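Side-chain contact in putative isocitrate dehydrogenase, NAD-dependent (Methylococcus capsulatus, PDB 6LKY), which probably catalyses the NAD-dependent oxidative decarboxylation of isocitrate, probably with magnesium, as a member of the isocitrate and isopropylmalate dehydrogenase family: residues 207-210 / 211-215. The protein carries 1 engineered substitution. Numbering follows the deposited sequence.
Sequences DACS and MQMVM. With NAD (nicotinamide-adenine-dinucleotide), chain H.
The side chain of Q212 lies along A208, one helical turn back, and its amide NE2 comes 4.3 Å from A208 CB. Both residues sit on helix 206-215, which follows strand 200-205, outermost in the large mixed sheet within this chain. Regular i to i+4 alpha-helical bonds tie the turns together. Q212 N donates to A208 O at 2.9 Å, and M211 N to D207 O with a nearly straight N-H...O angle of 169°. The same helix face meets the NAD. A208 CB approaches the phosphate oxygen O2N at 3.7 Å. M211 reaches the adenosine ribose through its methyl, with CE 3.9 Å from C4B. Its CG is anti to the backbone N (chi1 172°), and bends at chi2 and chi3 then fold the chain back, leaving CE also 3.6 Å from A208 O. Q212 runs extended beyond CG and brings NE2 to 4.1 Å from the same C4B. Its OE1 accepts a hydrogen bond from R204 NE, which fixes the amide. With an alanine here, R204 NE would probably lose this acceptor and a gap would open beside A208 and the ribose. The dinucleotide is also gripped by the second subunit, through residues such as G264 and D268. On another face, M213 and S210 pack on L236 of helix 227-240. In the conformer given, S210 OG hydrogen-bonds to V206 O. M213 N donates to C209 O, and M213 CG rests 3.2 Å from that same oxygen.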
ATOM      1  N   ASP A 207       3.549   5.515   2.776  1.00 18.95           N
ATOM      2  CA  ASP A 207       4.169   5.280   1.457  1.00 27.39           C
ATOM      3  C   ASP A 207       5.662   4.951   1.579  1.00 27.27           C
ATOM      4  O   ASP A 207       6.159   3.988   0.961  1.00 29.67           O
ATOM      5  CB  ASP A 207       3.945   6.475   0.514  1.00 25.94           C
ATOM      6  CG  ASP A 207       4.331   7.822   1.140  1.00 34.03           C
ATOM      7  OD1 ASP A 207       4.707   7.844   2.330  1.00 33.60           O
ATOM      8  OD2 ASP A 207       4.245   8.866   0.440  1.00 32.10           O
ATOM      9  N   ALA A 208       6.397   5.731   2.380  1.00 24.36           N
ATOM     10  CA  ALA A 208       7.786   5.382   2.670  1.00 25.28           C
ATOM     11  C   ALA A 208       7.877   4.013   3.339  1.00 22.27           C
ATOM     12  O   ALA A 208       8.800   3.237   3.069  1.00 22.91           O
ATOM     13  CB  ALA A 208       8.431   6.461   3.548  1.00 27.51           C
ATOM     14  N   CYS A 209       6.925   3.706   4.224  1.00 20.77           N
ATOM     15  CA  CYS A 209       6.913   2.400   4.875  1.00 23.89           C
ATOM     16  C   CYS A 209       6.756   1.265   3.866  1.00 25.59           C
ATOM     17  O   CYS A 209       7.371   0.203   4.022  1.00 25.89           O
ATOM     18  CB  CYS A 209       5.795   2.352   5.908  1.00 23.97           C
ATOM     19  SG  CYS A 209       5.746   0.864   6.906  1.00 34.30           S
ATOM     20  N   SER A 210       5.920   1.463   2.841  0.52 21.29           N
ATOM     21  CA  SER A 210       5.770   0.438   1.810  0.52 24.47           C
ATOM     22  C   SER A 210       7.077   0.227   1.052  0.52 23.41           C
ATOM     23  O   SER A 210       7.489  -0.919   0.797  0.52 21.95           O
ATOM     24  CB  SER A 210       4.647   0.825   0.845  0.52 21.83           C
ATOM     25  OG  SER A 210       3.432   1.066   1.541  0.52 22.82           O
ATOM     26  N   MET A 211       7.737   1.333   0.673  1.00 21.44           N
ATOM     27  CA  MET A 211       9.049   1.232   0.028  1.00 20.77           C
ATOM     28  C   MET A 211      10.025   0.450   0.908  1.00 18.09           C
ATOM     29  O   MET A 211      10.707  -0.473   0.444  1.00 21.59           O
ATOM     30  CB  MET A 211       9.590   2.634  -0.273  1.00 27.94           C
ATOM     31  CG  MET A 211      11.043   2.688  -0.778  1.00 23.88           C
ATOM     32  SD  MET A 211      12.251   2.561   0.572  1.00 30.53           S
ATOM     33  CE  MET A 211      11.946   4.097   1.487  1.00 28.89           C
ATOM     34  N   GLN A 212      10.057   0.778   2.202  1.00 23.23           N
ATOM     35  CA  GLN A 212      10.987   0.132   3.125  1.00 25.05           C
ATOM     36  C   GLN A 212      10.665  -1.349   3.279  1.00 28.60           C
ATOM     37  O   GLN A 212      11.578  -2.183   3.365  1.00 24.96           O
ATOM     38  CB  GLN A 212      10.950   0.844   4.483  1.00 21.94           C
ATOM     39  CG  GLN A 212      11.761   2.162   4.497  1.00 30.24           C
ATOM     40  CD  GLN A 212      11.360   3.142   5.618  1.00 46.29           C
ATOM     41  OE1 GLN A 212      10.768   2.745   6.624  1.00 42.42           O
ATOM     42  NE2 GLN A 212      11.682   4.434   5.435  1.00 39.24           N
ATOM     43  N   MET A 213       9.378  -1.700   3.264  1.00 24.10           N
ATOM     44  CA  MET A 213       9.007  -3.107   3.370  1.00 27.60           C
ATOM     45  C   MET A 213       9.467  -3.894   2.152  1.00 25.38           C
ATOM     46  O   MET A 213       9.914  -5.044   2.287  1.00 25.90           O
ATOM     47  CB  MET A 213       7.501  -3.253   3.552  1.00 28.48           C
ATOM     48  CG  MET A 213       7.030  -2.836   4.923  1.00 35.24           C
ATOM     49  SD  MET A 213       5.274  -3.163   5.179  1.00 44.32           S
ATOM     50  CE  MET A 213       5.328  -4.969   5.174  1.00 34.26           C
ATOM     51  N   VAL A 214       9.381  -3.316   0.950  0.60 22.22           N
ATOM     52  CA  VAL A 214       9.849  -4.125  -0.183  0.60 25.54           C
ATOM     53  C   VAL A 214      11.382  -4.181  -0.250  0.60 28.66           C
ATOM     54  O   VAL A 214      11.939  -5.150  -0.781  0.60 27.80           O
ATOM     55  CB  VAL A 214       9.278  -3.662  -1.539  0.60 25.93           C
ATOM     56  CG1 VAL A 214       7.769  -3.815  -1.570  0.60 32.79           C
ATOM     57  CG2 VAL A 214       9.706  -2.244  -1.875  0.60 21.81           C
ATOM     58  N   MET A 215      12.089  -3.171   0.270  1.00 24.40           N
ATOM     59  CA  MET A 215      13.547  -3.167   0.128  1.00 29.29           C
ATOM     60  C   MET A 215      14.309  -3.856   1.263  1.00 27.28           C
ATOM     61  O   MET A 215      15.380  -4.419   1.031  1.00 33.46           O
ATOM     62  CB  MET A 215      14.054  -1.737   0.020  1.00 25.94           C
ATOM     63  CG  MET A 215      13.552  -1.063  -1.224  1.00 28.33           C
ATOM     64  SD  MET A 215      14.290   0.541  -1.470  1.00 31.91           S
ATOM     65  CE  MET A 215      15.890   0.053  -2.127  1.00 31.08           C
TER
HETATM   66  PA  NAD H 401      11.252  10.592   2.593  1.00 24.93           P
HETATM   67  O1A NAD H 401      11.831  11.946   2.906  1.00 24.14           O
HETATM   68  O2A NAD H 401      11.003  10.390   1.103  1.00 26.63           O
HETATM   69  O5B NAD H 401      12.304   9.532   3.152  1.00 22.63           O
HETATM   70  C5B NAD H 401      12.031   8.128   3.060  1.00 22.10           C
HETATM   71  C4B NAD H 401      13.359   7.374   3.060  1.00 26.29           C
HETATM   72  O4B NAD H 401      13.989   7.513   1.767  1.00 23.14           O
HETATM   73  C3B NAD H 401      14.317   7.981   4.086  1.00 28.06           C
HETATM   74  O3B NAD H 401      15.023   6.961   4.788  1.00 27.77           O
HETATM   75  C2B NAD H 401      15.258   8.812   3.228  1.00 25.66           C
HETATM   76  O2B NAD H 401      16.598   8.948   3.699  1.00 29.77           O
HETATM   77  C1B NAD H 401      15.289   8.099   1.886  1.00 22.00           C
HETATM   78  N9A NAD H 401      15.548   9.201   0.948  1.00 27.08           N
HETATM   79  C8A NAD H 401      14.435   9.580   0.073  1.00 23.01           C
HETATM   80  N7A NAD H 401      15.102  10.354  -1.010  1.00 21.88           N
HETATM   81  C5A NAD H 401      16.186   9.415  -1.368  1.00 28.15           C
HETATM   82  C6A NAD H 401      17.364   9.847  -2.241  1.00 21.22           C
HETATM   83  N6A NAD H 401      17.197  11.181  -2.817  1.00 20.01           N
HETATM   84  N1A NAD H 401      18.593   9.588  -1.466  1.00 23.82           N
HETATM   85  C2A NAD H 401      18.543   8.191  -1.019  1.00 20.96           C
HETATM   86  N3A NAD H 401      17.707   8.048   0.184  1.00 25.10           N
HETATM   87  C4A NAD H 401      16.667   9.067   0.015  1.00 27.11           C
HETATM   88  O3  NAD H 401       9.850  10.368   3.314  1.00 27.42           O
HETATM   89  PN  NAD H 401       9.458  10.761   4.817  1.00 22.70           P
HETATM   90  O1N NAD H 401      10.623  10.640   5.758  1.00 25.64           O
HETATM   91  O2N NAD H 401       8.336   9.829   5.172  1.00 24.70           O
HETATM   92  O5D NAD H 401       8.934  12.284   4.740  1.00 21.88           O
HETATM   93  C5D NAD H 401       9.790  13.413   4.929  1.00 18.72           C
HETATM   94  C4D NAD H 401       9.070  14.702   4.502  1.00 24.30           C
HETATM   95  O4D NAD H 401       8.933  14.768   3.058  1.00 26.14           O
HETATM   96  C3D NAD H 401       7.654  14.829   5.072  1.00 24.69           C
HETATM   97  O3D NAD H 401       7.470  16.136   5.624  1.00 25.68           O
HETATM   98  C2D NAD H 401       6.749  14.655   3.859  1.00 25.00           C
HETATM   99  O2D NAD H 401       5.563  15.468   3.939  1.00 22.70           O
HETATM  100  C1D NAD H 401       7.591  15.172   2.707  1.00 22.89           C
HETATM  101  N1N NAD H 401       7.118  14.552   1.453  1.00 25.45           N
HETATM  102  C2N NAD H 401       7.475  15.413   0.319  1.00 18.94           C
HETATM  103  C3N NAD H 401       7.534  14.763  -1.060  1.00 26.19           C
HETATM  104  C7N NAD H 401       7.377  15.676  -2.288  1.00 26.89           C
HETATM  105  O7N NAD H 401       7.585  17.022  -1.890  1.00 24.12           O
HETATM  106  N7N NAD H 401       6.178  15.531  -3.128  1.00 29.12           N
HETATM  107  C4N NAD H 401       7.120  13.302  -1.206  1.00 23.02           C
HETATM  108  C5N NAD H 401       7.058  12.446   0.054  1.00 22.12           C
HETATM  109  C6N NAD H 401       7.349  13.091   1.406  1.00 22.13           C